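Local coordinates for protein CrmK (Actinoalloteichus sp. WH1-2216-6, PDB 5I1V) that is a flavoenzyme with covalently bound FAD, probably an oxidase, that takes part in recycling shunt products during caerulomycin biosynthesis, at residues K113-T118 / A211-L216; V149-A154 / L202-A207; R242-F247 / A266-F271; A374-A379 / K401-V406. All blocks are in the same frame, centred on the assembly; numbering follows the deposited sequence.

The four contacts form two pairs. Contacts 1 and 2 touch, with centres about 13 Å apart. Ala215 O of contact 1 lies 2.9 Å from Ser204 N of contact 2, a probable hydrogen bond. Contact 2 is nested in the loop that contact 1 closes. Contacts 3 and 4 have centres about 10 Å apart and share one sheet. Their strands 265-271 and 374-379 are neighbours, with Leu268 O 2.9 Å from Tyr377 N. Contacts 2 and 4 lie on opposite sides of the chain's centre, about 29 Å apart between centres. Contact 4 lies close to the cofactor: the Met405 side chain is about 6 Å from FAD, against about 12 Å for Leu152 of contact 2.

Contact 1 of 4, residues K113-T118 / A211-L216; sequences KNYGVT and APEEAL
Pro212 meets the ring of Tyr115, with Pro212 CB 3.5 Å from Tyr115 CD1. The approach is oblique, and the two side chains cross at about a right angle. Replacing Tyr115 by an alanine would probably take away one wall of the Pro212 packing, leave Phe96 without its edge-to-face partner and open a gap by the helix end. Glu213 CG lies 3.4 Å from Tyr115 O, and a bend at chi2 (79°) carries OE2 to the edge of the tyrosine ring. There Glu213 OE2 takes a water bond of 2.9 Å from a water that also reaches Asn114 O weakly. Its main charge partner is Arg4 of the second subunit, so this corner also belongs to the dimer interface. Leu216 closes the segment against Val117. Val117 CG1 sits 3.5 Å from Leu216 O, while Val117 CG2 is 3.8 Å from Leu216 CB. Leu216 CB also rests 3.7 Å from Thr118 O. The contact joins the end of helix 104-115, where Gly116 turns away with positive phi, to the short, weakly bonded helix 212-215. Strand 95-99 packs against both: Phe96 meets Tyr115 edge-to-face and touches Val117, Pro212 and Leu216, and Tyr89 of strand 87-90 touches Tyr115.

Contact 2 of 4, residues V149-A154 / L202-A207; sequences VDYLHA and LRSPDA
Arg203 lays its CD over one face of the His153 ring, 3.4 Å from His153 ND1. Only the aliphatic part of the arginine covers the ring. The chain bends at chi3 (-91°), and the guanidinium plane ends up 63° from the imidazole plane, so the two groups are not stacked. Arg203 NE instead bonds to Gly94 O, and Ala207 CB lies over the rim of one guanidinium face. Tyr151 is met quite differently, at its edge. Ser204 OG lies near the ring plane, 3.6 Å from Tyr151 CE2, and Ser204 N also lies in that plane. Tyr151 OH is held by Leu145 O. A leucine in place of Tyr151 would probably leave that carbonyl without its phenol and Ser204 without a ring edge to rest on. The backbone ties the two segments together: Arg203 N donates to Tyr151 O at 2.9 Å, tilted from the carbonyl plane, and Leu202 CA makes a C-H contact with the same oxygen at 3.1 Å. Leu152 and Leu202 form an antiparallel non-hydrogen-bonded pair, their side chains meeting loosely. Just beyond, His153 and Ala154 both face Trp201, a classic beta bulge. Strand 196-202 runs between strands 152-160 and 95-99, with a backbone hydrogen bond between Leu202 and Phe96, and the chain then leaves the sheet through the type I turn from Ser204 to Ala207.

Contact 3 of 4, residues R242-F247 / A266-F271; sequences RLVSNF and ALLECF
One residue before Phe247, whose ring covers Leu268, Asn246 ND2 is gripped by two backbone carbonyls, Leu302 O and Glu304 O. The other end of this amide is held as well. Arg242 NE, one turn earlier on the helix, donates to Asn246 OD1 at 3.0 Å, and the oxygen lies in the guanidinium plane. With both ends bonded, the amide is fixed in its rotation, well clear of the strand. The side facing the strand is apolar. Phe247 carries most of it. Its CG stands anti to the backbone N (chi1 -175°), and the ring reaches out over Leu268. Leu268 CB sits over the ring centre, 4.0 Å from the centroid and 11° off the normal, a CH-pi contact. Leu268 CD2 slides back along the same face to 3.9 Å from Phe247 CG. The two side chains lie antiparallel, each reaching past the other. The far end of the ring meets Ala266: Ala266 O lies in the ring plane at the edge, 3.8 Å from Phe247 CZ, and Ala266 CB is 4.0 Å from Phe247 CE1. Val244 adds a lighter touch, its CG2 4.3 Å from both Leu268 CD2 and Cys270 SG. Met280 and Tyr377, on the two neighbouring strands, widen the apolar floor. Leu267 points to the other face and packs on the FAD-binding Phe123. Helix 237-253 runs nearly antiparallel to strand 265-271, at 158°. A helix laid on one face of a large antiparallel sheet fits the substrate domain of berberine-bridge-enzyme-like flavoproteins.

Contact 4 of 4, residues A374-A379 / K401-V406; sequences AMEYIA and KTFYMV
Strands 374-379 and 401-406 run antiparallel in unbroken register, with six backbone hydrogen bonds shared by the pairs Ala374-Met405, Glu376-Phe403 and Ile378-Lys401. The shortest is Ile378 N to Lys401 O at 2.7 Å. On one face Met375 lies alongside Tyr404. Its CB sits over one face of the tyrosine ring, toward the rim, 4.2 Å from the centroid. Met375 CG lies between the backbone N and the carbonyl carbon (chi1 63°), and the chain bends at chi3. This brings Met375 CE within 3.5 Å of Tyr404 OH. The sulfur approaches obliquely, a Met-aromatic contact. Tyr377 and Thr402 also lie side by side here, with Thr402 CG2 3.6 Å from Tyr377 CD1. Their hydroxyls find partners outside, Tyr377 OH on His351 and Thr402 OG1 on Ala345 O. Helices 237-253 and 414-428 cover this face, as expected for the central antiparallel sheet of the substrate domain in this family. The face with Glu376, Ile378, Lys401, Phe403 and Met405 lies on the FAD side, with the Met405 side chain about 6 Å from the cofactor. Glu376 and Phe403 point the same way. Glu376 OE1 lies 3.4 Å from Phe403 CD2, and the carboxylate plane is turned 58° from the ring. Ile378 CD1 packs 3.9 Å from Phe403 CB. Phe403 also meets the ring of Tyr449. The Lys401 amine swings off to a salt bridge with Asp346, and it makes cation-pi contacts with Tyr380 and with Tyr446, an FAD-binding residue.

Contact 1 of 4, residues K113-T118 / A211-L216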
loop_
_atom_site.group_PDB
_atom_site.type_symbol
_atom_site.label_atom_id
_atom_site.label_comp_id
_atom_site.label_asym_id
_atom_site.label_seq_id
_atom_site.Cartn_x
_atom_site.Cartn_y
_atom_site.Cartn_z
ATOM N N LYS A 113 12.714 -10.757 0.473
ATOM C CA LYS A 113 12.839 -11.310 1.817
ATOM C C LYS A 113 13.191 -12.808 1.745
ATOM O O LYS A 113 13.999 -13.301 2.514
ATOM C CB LYS A 113 11.594 -11.076 2.641
ATOM C CG LYS A 113 11.327 -9.599 2.917
ATOM C CD LYS A 113 10.218 -9.407 3.921
ATOM C CE LYS A 113 9.767 -7.969 3.959
ATOM N NZ LYS A 113 8.893 -7.767 5.152
ATOM N N ASN A 114 12.620 -13.518 0.793
ATOM C CA ASN A 114 12.849 -14.958 0.740
ATOM C C ASN A 114 14.146 -15.413 0.067
ATOM O O ASN A 114 14.692 -16.490 0.406
ATOM C CB ASN A 114 11.671 -15.656 0.099
ATOM C CG ASN A 114 10.446 -15.581 0.966
ATOM O OD1 ASN A 114 10.369 -16.235 1.997
ATOM N ND2 ASN A 114 9.493 -14.770 0.569
ATOM N N TYR A 115 14.603 -14.632 -0.893
ATOM C CA TYR A 115 15.759 -15.036 -1.693
ATOM C C TYR A 115 16.862 -14.028 -1.811
ATOM O O TYR A 115 17.980 -14.385 -2.243
ATOM C CB TYR A 115 15.302 -15.457 -3.082
ATOM C CG TYR A 115 14.079 -16.378 -3.143
ATOM C CD1 TYR A 115 14.197 -17.737 -2.952
ATOM C CD2 TYR A 115 12.812 -15.862 -3.395
ATOM C CE1 TYR A 115 13.091 -18.596 -3.039
ATOM C CE2 TYR A 115 11.691 -16.702 -3.494
ATOM C CZ TYR A 115 11.841 -18.067 -3.287
ATOM O OH TYR A 115 10.731 -18.898 -3.394
ATOM N N GLY A 116 16.557 -12.777 -1.486
ATOM C CA GLY A 116 17.539 -11.735 -1.525
ATOM C C GLY A 116 17.751 -11.141 -2.908
ATOM O O GLY A 116 18.747 -10.447 -3.142
ATOM N N VAL A 117 16.811 -11.384 -3.814
ATOM C CA VAL A 117 16.946 -10.953 -5.216
ATOM C C VAL A 117 15.848 -9.914 -5.584
ATOM O O VAL A 117 14.891 -9.680 -4.838
ATOM C CB VAL A 117 16.935 -12.207 -6.171
ATOM C CG1 VAL A 117 17.877 -13.271 -5.701
ATOM C CG2 VAL A 117 15.579 -12.875 -6.290
ATOM N N THR A 118 15.981 -9.296 -6.750
ATOM C CA THR A 118 14.991 -8.450 -7.265
ATOM C C THR A 118 15.055 -8.451 -8.819
ATOM O O THR A 118 15.972 -9.008 -9.383
ATOM C CB THR A 118 15.170 -7.045 -6.704
ATOM O OG1 THR A 118 13.944 -6.324 -6.850
ATOM C CG2 THR A 118 16.250 -6.311 -7.389
ATOM N N ALA A 211 20.318 -22.444 -7.843
ATOM C CA ALA A 211 19.762 -21.865 -6.638
ATOM C C ALA A 211 19.018 -20.547 -6.956
ATOM O O ALA A 211 19.435 -19.746 -7.812
ATOM C CB ALA A 211 20.842 -21.624 -5.602
ATOM N N PRO A 212 17.910 -20.325 -6.239
ATOM C CA PRO A 212 17.123 -19.159 -6.534
ATOM C C PRO A 212 17.854 -17.914 -6.153
ATOM O O PRO A 212 17.674 -16.902 -6.783
ATOM C CB PRO A 212 15.882 -19.328 -5.641
ATOM C CG PRO A 212 16.157 -20.459 -4.700
ATOM C CD PRO A 212 17.189 -21.301 -5.388
ATOM N N GLU A 213 18.717 -17.996 -5.128
ATOM C CA GLU A 213 19.524 -16.859 -4.727
ATOM C C GLU A 213 20.440 -16.330 -5.840
ATOM O O GLU A 213 20.984 -15.218 -5.721
ATOM C CB GLU A 213 20.363 -17.223 -3.513
ATOM C CG GLU A 213 19.555 -17.361 -2.247
ATOM C CD GLU A 213 18.814 -18.694 -2.130
ATOM O OE1 GLU A 213 19.137 -19.677 -2.832
ATOM O OE2 GLU A 213 17.888 -18.748 -1.305
ATOM N N GLU A 214 20.673 -17.150 -6.854
ATOM C CA GLU A 214 21.479 -16.756 -8.003
ATOM C C GLU A 214 20.676 -16.507 -9.278
ATOM O O GLU A 214 21.246 -16.057 -10.275
ATOM C CB GLU A 214 22.519 -17.831 -8.287
ATOM C CG GLU A 214 23.756 -17.708 -7.416
ATOM C CD GLU A 214 23.532 -18.280 -6.046
ATOM O OE1 GLU A 214 23.080 -19.444 -5.978
ATOM O OE2 GLU A 214 23.810 -17.567 -5.045
ATOM N N ALA A 215 19.379 -16.818 -9.262
ATOM C CA ALA A 215 18.597 -16.805 -10.482
ATOM C C ALA A 215 18.172 -15.397 -10.904
ATOM O O ALA A 215 17.870 -15.175 -12.069
ATOM C CB ALA A 215 17.409 -17.733 -10.361
ATOM N N LEU A 216 18.247 -14.431 -10.002
ATOM C CA LEU A 216 18.008 -13.011 -10.324
ATOM C C LEU A 216 19.025 -12.164 -9.598
ATOM O O LEU A 216 19.621 -12.624 -8.619
ATOM C CB LEU A 216 16.584 -12.593 -9.908
ATOM C CG LEU A 216 15.369 -12.883 -10.818
ATOM C CD1 LEU A 216 14.055 -12.526 -10.176
ATOM C CD2 LEU A 216 15.472 -12.266 -12.201
HETATM O O HOH W 1 17.782 -17.415 1.221
#

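Contact 2 of 4, residues V149-A154 / L202-A207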
loop_
_atom_site.group_PDB
_atom_site.type_symbol
_atom_site.label_atom_id
_atom_site.label_comp_id
_atom_site.label_asym_id
_atom_site.label_seq_id
_atom_site.Cartn_x
_atom_site.Cartn_y
_atom_site.Cartn_z
ATOM N N VAL A 149 11.902 -6.883 -18.950
ATOM C CA VAL A 149 11.920 -7.838 -20.044
ATOM C C VAL A 149 13.323 -8.405 -20.341
ATOM O O VAL A 149 13.447 -9.468 -20.954
ATOM C CB VAL A 149 11.278 -7.292 -21.313
ATOM C CG1 VAL A 149 9.815 -6.922 -21.059
ATOM C CG2 VAL A 149 12.071 -6.144 -21.909
ATOM N N ASP A 150 14.372 -7.783 -19.826
ATOM C CA ASP A 150 15.706 -8.404 -19.854
ATOM C C ASP A 150 15.879 -9.669 -18.986
ATOM O O ASP A 150 16.902 -10.326 -19.077
ATOM C CB ASP A 150 16.781 -7.355 -19.548
ATOM C CG ASP A 150 16.768 -6.207 -20.573
ATOM O OD1 ASP A 150 16.517 -6.551 -21.742
ATOM O OD2 ASP A 150 16.966 -4.980 -20.240
ATOM N N TYR A 151 14.868 -10.001 -18.186
ATOM C CA TYR A 151 14.840 -11.182 -17.355
ATOM C C TYR A 151 13.710 -12.118 -17.707
ATOM O O TYR A 151 13.377 -13.006 -16.881
ATOM C CB TYR A 151 14.684 -10.726 -15.886
ATOM C CG TYR A 151 15.839 -9.859 -15.527
ATOM C CD1 TYR A 151 15.792 -8.469 -15.744
ATOM C CD2 TYR A 151 17.016 -10.417 -15.083
ATOM C CE1 TYR A 151 16.899 -7.679 -15.464
ATOM C CE2 TYR A 151 18.128 -9.642 -14.823
ATOM C CZ TYR A 151 18.075 -8.289 -15.015
ATOM O OH TYR A 151 19.219 -7.534 -14.727
ATOM N N LEU A 152 13.029 -11.881 -18.837
ATOM C CA LEU A 152 11.883 -12.699 -19.190
ATOM C C LEU A 152 12.359 -14.041 -19.797
ATOM O O LEU A 152 12.806 -14.130 -20.936
ATOM C CB LEU A 152 10.928 -12.029 -20.137
ATOM C CG LEU A 152 9.602 -12.768 -20.445
ATOM C CD1 LEU A 152 8.774 -12.948 -19.194
ATOM C CD2 LEU A 152 8.789 -11.966 -21.444
ATOM N N HIS A 153 12.275 -15.057 -18.997
ATOM C CA HIS A 153 12.737 -16.413 -19.408
ATOM C C HIS A 153 11.680 -17.101 -20.263
ATOM O O HIS A 153 12.011 -17.734 -21.262
ATOM C CB HIS A 153 13.097 -17.171 -18.141
ATOM C CG HIS A 153 13.422 -18.618 -18.349
ATOM N ND1 HIS A 153 14.653 -19.049 -18.807
ATOM C CD2 HIS A 153 12.696 -19.731 -18.111
ATOM C CE1 HIS A 153 14.676 -20.377 -18.819
ATOM N NE2 HIS A 153 13.489 -20.814 -18.436
ATOM N N ALA A 154 10.408 -16.990 -19.857
ATOM C CA ALA A 154 9.305 -17.643 -20.531
ATOM C C ALA A 154 7.990 -16.968 -20.123
ATOM O O ALA A 154 7.915 -16.309 -19.084
ATOM C CB ALA A 154 9.219 -19.121 -20.152
ATOM N N LEU A 202 10.843 -15.435 -14.586
ATOM C CA LEU A 202 11.910 -14.515 -14.579
ATOM C C LEU A 202 13.217 -15.145 -14.137
ATOM O O LEU A 202 13.272 -15.814 -13.109
ATOM C CB LEU A 202 11.592 -13.335 -13.640
ATOM C CG LEU A 202 10.267 -12.602 -13.890
ATOM C CD1 LEU A 202 9.976 -11.635 -12.755
ATOM C CD2 LEU A 202 10.314 -11.830 -15.176
ATOM N N ARG A 203 14.276 -14.820 -14.869
ATOM C CA ARG A 203 15.611 -15.234 -14.498
ATOM C C ARG A 203 16.658 -14.489 -15.322
ATOM O O ARG A 203 16.403 -14.138 -16.440
ATOM C CB ARG A 203 15.704 -16.756 -14.703
ATOM C CG ARG A 203 16.549 -17.240 -15.828
ATOM C CD ARG A 203 16.444 -18.758 -15.952
ATOM N NE ARG A 203 17.445 -19.447 -15.174
ATOM C CZ ARG A 203 18.698 -19.644 -15.590
ATOM N NH1 ARG A 203 19.081 -19.202 -16.793
ATOM N NH2 ARG A 203 19.576 -20.277 -14.808
ATOM N N SER A 204 17.832 -14.239 -14.768
ATOM C CA SER A 204 18.954 -13.681 -15.538
ATOM C C SER A 204 19.382 -14.658 -16.591
ATOM O O SER A 204 19.532 -15.845 -16.304
ATOM C CB SER A 204 20.168 -13.426 -14.643
ATOM O OG SER A 204 19.833 -12.519 -13.632
ATOM N N PRO A 205 19.591 -14.190 -17.809
ATOM C CA PRO A 205 20.020 -15.158 -18.828
ATOM C C PRO A 205 21.371 -15.833 -18.501
ATOM O O PRO A 205 21.613 -16.966 -18.911
ATOM C CB PRO A 205 20.130 -14.321 -20.117
ATOM C CG PRO A 205 19.840 -12.901 -19.735
ATOM C CD PRO A 205 19.351 -12.841 -18.325
ATOM N N ASP A 206 22.217 -15.172 -17.730
ATOM C CA ASP A 206 23.492 -15.777 -17.361
ATOM C C ASP A 206 23.574 -16.200 -15.885
ATOM O O ASP A 206 24.652 -16.272 -15.325
ATOM C CB ASP A 206 24.616 -14.811 -17.729
ATOM C CG ASP A 206 24.625 -14.479 -19.225
ATOM O OD1 ASP A 206 24.517 -15.412 -20.064
ATOM O OD2 ASP A 206 24.736 -13.281 -19.563
ATOM N N ALA A 207 22.436 -16.513 -15.266
ATOM C CA ALA A 207 22.438 -17.037 -13.885
ATOM C C ALA A 207 23.372 -18.219 -13.694
ATOM O O ALA A 207 23.363 -19.145 -14.502
ATOM C CB ALA A 207 21.046 -17.468 -13.495
#

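Contact 3 of 4, residues R242-F247 / A266-F271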
loop_
_atom_site.group_PDB
_atom_site.type_symbol
_atom_site.label_atom_id
_atom_site.label_comp_id
_atom_site.label_asym_id
_atom_site.label_seq_id
_atom_site.Cartn_x
_atom_site.Cartn_y
_atom_site.Cartn_z
ATOM N N ARG A 242 16.986 27.375 -15.897
ATOM C CA ARG A 242 18.356 26.984 -15.595
ATOM C C ARG A 242 18.448 25.656 -14.802
ATOM O O ARG A 242 19.204 24.745 -15.141
ATOM C CB ARG A 242 19.042 28.082 -14.817
ATOM C CG ARG A 242 20.484 27.739 -14.506
ATOM C CD ARG A 242 21.308 27.595 -15.758
ATOM N NE ARG A 242 22.669 27.194 -15.425
ATOM C CZ ARG A 242 23.678 28.034 -15.188
ATOM N NH1 ARG A 242 23.494 29.354 -15.231
ATOM N NH2 ARG A 242 24.874 27.551 -14.896
ATOM N N LEU A 243 17.650 25.571 -13.755
ATOM C CA LEU A 243 17.553 24.354 -12.942
ATOM C C LEU A 243 17.261 23.072 -13.737
ATOM O O LEU A 243 17.974 22.093 -13.625
ATOM C CB LEU A 243 16.475 24.519 -11.884
ATOM C CG LEU A 243 16.231 23.251 -11.066
ATOM C CD1 LEU A 243 17.504 22.864 -10.336
ATOM C CD2 LEU A 243 15.074 23.453 -10.114
ATOM N N VAL A 244 16.205 23.081 -14.526
ATOM C CA VAL A 244 15.909 21.933 -15.375
ATOM C C VAL A 244 17.038 21.697 -16.393
ATOM O O VAL A 244 17.383 20.545 -16.675
ATOM C CB VAL A 244 14.573 22.108 -16.125
ATOM C CG1 VAL A 244 14.395 20.988 -17.147
ATOM C CG2 VAL A 244 13.428 22.147 -15.146
ATOM N N SER A 245 17.562 22.763 -17.002
ATOM C CA SER A 245 18.713 22.628 -17.925
ATOM C C SER A 245 19.881 21.956 -17.220
ATOM O O SER A 245 20.517 21.068 -17.769
ATOM C CB SER A 245 19.170 23.991 -18.481
ATOM O OG SER A 245 18.134 24.541 -19.251
ATOM N N ASN A 246 20.188 22.395 -16.005
ATOM C CA ASN A 246 21.271 21.764 -15.234
ATOM C C ASN A 246 21.065 20.280 -15.023
ATOM O O ASN A 246 22.014 19.512 -15.116
ATOM C CB ASN A 246 21.469 22.416 -13.882
ATOM C CG ASN A 246 22.049 23.816 -14.002
ATOM O OD1 ASN A 246 22.512 24.205 -15.073
ATOM N ND2 ASN A 246 22.033 24.554 -12.920
ATOM N N PHE A 247 19.827 19.917 -14.673
ATOM C CA PHE A 247 19.443 18.507 -14.476
ATOM C C PHE A 247 19.656 17.715 -15.754
ATOM O O PHE A 247 20.331 16.708 -15.757
ATOM C CB PHE A 247 17.977 18.424 -14.064
ATOM C CG PHE A 247 17.525 17.022 -13.725
ATOM C CD1 PHE A 247 17.762 16.499 -12.472
ATOM C CD2 PHE A 247 16.863 16.242 -14.650
ATOM C CE1 PHE A 247 17.349 15.203 -12.139
ATOM C CE2 PHE A 247 16.457 14.935 -14.339
ATOM C CZ PHE A 247 16.683 14.430 -13.076
ATOM N N ALA A 266 17.929 9.630 -10.333
ATOM C CA ALA A 266 17.183 10.780 -9.840
ATOM C C ALA A 266 15.933 11.079 -10.637
ATOM O O ALA A 266 15.896 10.865 -11.863
ATOM C CB ALA A 266 18.094 11.981 -9.806
ATOM N N LEU A 267 14.913 11.568 -9.931
ATOM C CA LEU A 267 13.670 11.972 -10.545
ATOM C C LEU A 267 13.337 13.402 -10.111
ATOM O O LEU A 267 13.266 13.687 -8.927
ATOM C CB LEU A 267 12.563 11.028 -10.127
ATOM C CG LEU A 267 11.213 11.198 -10.822
ATOM C CD1 LEU A 267 10.483 9.876 -11.056
ATOM C CD2 LEU A 267 10.318 12.074 -9.996
ATOM N N LEU A 268 13.089 14.263 -11.089
ATOM C CA LEU A 268 12.736 15.660 -10.845
ATOM C C LEU A 268 11.239 15.838 -11.141
ATOM O O LEU A 268 10.805 15.554 -12.219
ATOM C CB LEU A 268 13.541 16.524 -11.772
ATOM C CG LEU A 268 13.257 18.023 -11.688
ATOM C CD1 LEU A 268 13.558 18.560 -10.294
ATOM C CD2 LEU A 268 14.091 18.677 -12.776
ATOM N N GLU A 269 10.449 16.268 -10.173
ATOM C CA GLU A 269 9.022 16.438 -10.388
ATOM C C GLU A 269 8.758 17.928 -10.441
ATOM O O GLU A 269 8.897 18.622 -9.432
ATOM C CB GLU A 269 8.201 15.870 -9.250
ATOM C CG GLU A 269 8.367 14.393 -9.027
ATOM C CD GLU A 269 7.354 13.831 -8.029
ATOM O OE1 GLU A 269 7.781 13.448 -6.917
ATOM O OE2 GLU A 269 6.130 13.786 -8.358
ATOM N N CYS A 270 8.334 18.386 -11.598
ATOM C CA CYS A 270 7.992 19.781 -11.776
ATOM C C CYS A 270 6.484 19.986 -11.724
ATOM O O CYS A 270 5.837 20.023 -12.744
ATOM C CB CYS A 270 8.520 20.240 -13.123
ATOM S SG CYS A 270 10.283 19.943 -13.304
ATOM N N PHE A 271 5.973 20.096 -10.511
ATOM C CA PHE A 271 4.598 20.372 -10.239
ATOM C C PHE A 271 4.172 21.754 -10.712
ATOM O O PHE A 271 4.989 22.701 -10.775
ATOM C CB PHE A 271 4.354 20.330 -8.750
ATOM C CG PHE A 271 4.523 18.973 -8.111
ATOM C CD1 PHE A 271 3.560 17.985 -8.268
ATOM C CD2 PHE A 271 5.599 18.720 -7.287
ATOM C CE1 PHE A 271 3.708 16.748 -7.646
ATOM C CE2 PHE A 271 5.742 17.514 -6.645
ATOM C CZ PHE A 271 4.793 16.519 -6.818
#

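Contact 4 of 4, residues A374-A379 / K401-V406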
loop_
_atom_site.group_PDB
_atom_site.type_symbol
_atom_site.label_atom_id
_atom_site.label_comp_id
_atom_site.label_asym_id
_atom_site.label_seq_id
_atom_site.Cartn_x
_atom_site.Cartn_y
_atom_site.Cartn_z
ATOM N N ALA A 374 1.687 17.847 -12.818
ATOM C CA ALA A 374 3.152 17.819 -12.880
ATOM C C ALA A 374 3.673 17.270 -14.194
ATOM O O ALA A 374 2.989 16.510 -14.892
ATOM C CB ALA A 374 3.724 17.030 -11.739
ATOM N N MET A 375 4.883 17.694 -14.531
ATOM C CA MET A 375 5.704 16.922 -15.421
ATOM C C MET A 375 6.936 16.484 -14.650
ATOM O O MET A 375 7.358 17.120 -13.675
ATOM C CB MET A 375 6.016 17.629 -16.755
ATOM C CG MET A 375 6.813 18.898 -16.682
ATOM S SD MET A 375 7.065 19.580 -18.348
ATOM C CE MET A 375 8.060 18.273 -19.082
ATOM N N GLU A 376 7.453 15.336 -15.055
ATOM C CA GLU A 376 8.599 14.731 -14.406
ATOM C C GLU A 376 9.669 14.361 -15.395
ATOM O O GLU A 376 9.381 13.915 -16.506
ATOM C CB GLU A 376 8.195 13.441 -13.667
ATOM C CG GLU A 376 7.007 13.531 -12.750
ATOM C CD GLU A 376 6.700 12.197 -12.026
ATOM O OE1 GLU A 376 7.119 11.097 -12.490
ATOM O OE2 GLU A 376 6.017 12.254 -10.982
ATOM N N TYR A 377 10.914 14.510 -14.952
ATOM C CA TYR A 377 12.075 14.064 -15.696
ATOM C C TYR A 377 12.712 12.901 -14.946
ATOM O O TYR A 377 13.103 13.031 -13.808
ATOM C CB TYR A 377 13.073 15.204 -15.817
ATOM C CG TYR A 377 12.600 16.326 -16.668
ATOM C CD1 TYR A 377 12.841 16.322 -18.029
ATOM C CD2 TYR A 377 11.948 17.413 -16.122
ATOM C CE1 TYR A 377 12.447 17.363 -18.823
ATOM C CE2 TYR A 377 11.546 18.463 -16.921
ATOM C CZ TYR A 377 11.822 18.439 -18.264
ATOM O OH TYR A 377 11.405 19.469 -19.064
ATOM N N ILE A 378 12.838 11.771 -15.613
ATOM C CA ILE A 378 13.210 10.505 -14.975
ATOM C C ILE A 378 14.488 9.942 -15.581
ATOM O O ILE A 378 14.521 9.626 -16.747
ATOM C CB ILE A 378 12.090 9.462 -15.193
ATOM C CG1 ILE A 378 10.750 10.022 -14.716
ATOM C CG2 ILE A 378 12.415 8.148 -14.461
ATOM C CD1 ILE A 378 9.525 9.390 -15.324
ATOM N N ALA A 379 15.523 9.818 -14.775
ATOM C CA ALA A 379 16.797 9.293 -15.191
ATOM C C ALA A 379 16.592 7.862 -15.724
ATOM O O ALA A 379 15.727 7.157 -15.240
ATOM C CB ALA A 379 17.736 9.271 -14.026
ATOM N N LYS A 401 13.496 9.713 -19.534
ATOM C CA LYS A 401 12.070 9.624 -19.718
ATOM C C LYS A 401 11.382 10.837 -19.093
ATOM O O LYS A 401 11.881 11.422 -18.104
ATOM C CB LYS A 401 11.516 8.353 -19.115
ATOM C CG LYS A 401 12.008 7.091 -19.776
ATOM C CD LYS A 401 11.297 5.873 -19.211
ATOM C CE LYS A 401 11.122 4.777 -20.245
ATOM N NZ LYS A 401 10.049 5.132 -21.192
ATOM N N THR A 402 10.271 11.249 -19.697
ATOM C CA THR A 402 9.444 12.288 -19.114
ATOM C C THR A 402 7.991 11.790 -19.110
ATOM O O THR A 402 7.572 11.037 -19.981
ATOM C CB THR A 402 9.523 13.652 -19.843
ATOM O OG1 THR A 402 8.706 13.614 -21.018
ATOM C CG2 THR A 402 10.983 14.029 -20.171
ATOM N N PHE A 403 7.266 12.251 -18.110
ATOM C CA PHE A 403 5.957 11.786 -17.746
ATOM C C PHE A 403 5.174 13.053 -17.363
ATOM O O PHE A 403 5.748 13.976 -16.783
ATOM C CB PHE A 403 6.152 10.846 -16.554
ATOM C CG PHE A 403 4.885 10.329 -15.961
ATOM C CD1 PHE A 403 4.064 9.478 -16.693
ATOM C CD2 PHE A 403 4.520 10.659 -14.678
ATOM C CE1 PHE A 403 2.884 8.990 -16.142
ATOM C CE2 PHE A 403 3.348 10.169 -14.118
ATOM C CZ PHE A 403 2.528 9.333 -14.854
ATOM N N TYR A 404 3.893 13.100 -17.729
ATOM C CA TYR A 404 2.985 14.197 -17.448
ATOM C C TYR A 404 1.763 13.583 -16.787
ATOM O O TYR A 404 1.301 12.514 -17.237
ATOM C CB TYR A 404 2.503 14.857 -18.722
ATOM C CG TYR A 404 3.581 15.431 -19.578
ATOM C CD1 TYR A 404 4.530 14.629 -20.205
ATOM C CD2 TYR A 404 3.647 16.807 -19.799
ATOM C CE1 TYR A 404 5.511 15.183 -21.022
ATOM C CE2 TYR A 404 4.640 17.354 -20.585
ATOM C CZ TYR A 404 5.565 16.561 -21.188
ATOM O OH TYR A 404 6.499 17.170 -22.010
ATOM N N MET A 405 1.281 14.195 -15.715
ATOM C CA MET A 405 0.098 13.700 -15.043
ATOM C C MET A 405 -0.749 14.833 -14.422
ATOM O O MET A 405 -0.211 15.872 -14.015
ATOM C CB MET A 405 0.494 12.581 -14.070
ATOM C CG MET A 405 0.324 12.778 -12.573
ATOM S SD MET A 405 -0.917 11.663 -11.791
ATOM C CE MET A 405 -0.765 10.097 -12.657
ATOM N N VAL A 406 -2.070 14.632 -14.447
ATOM C CA VAL A 406 -3.048 15.453 -13.725
ATOM C C VAL A 406 -3.950 14.439 -13.067
ATOM O O VAL A 406 -4.280 13.391 -13.689
ATOM C CB VAL A 406 -3.901 16.391 -14.615
ATOM C CG1 VAL A 406 -3.097 17.562 -15.099
ATOM C CG2 VAL A 406 -4.438 15.689 -15.826
#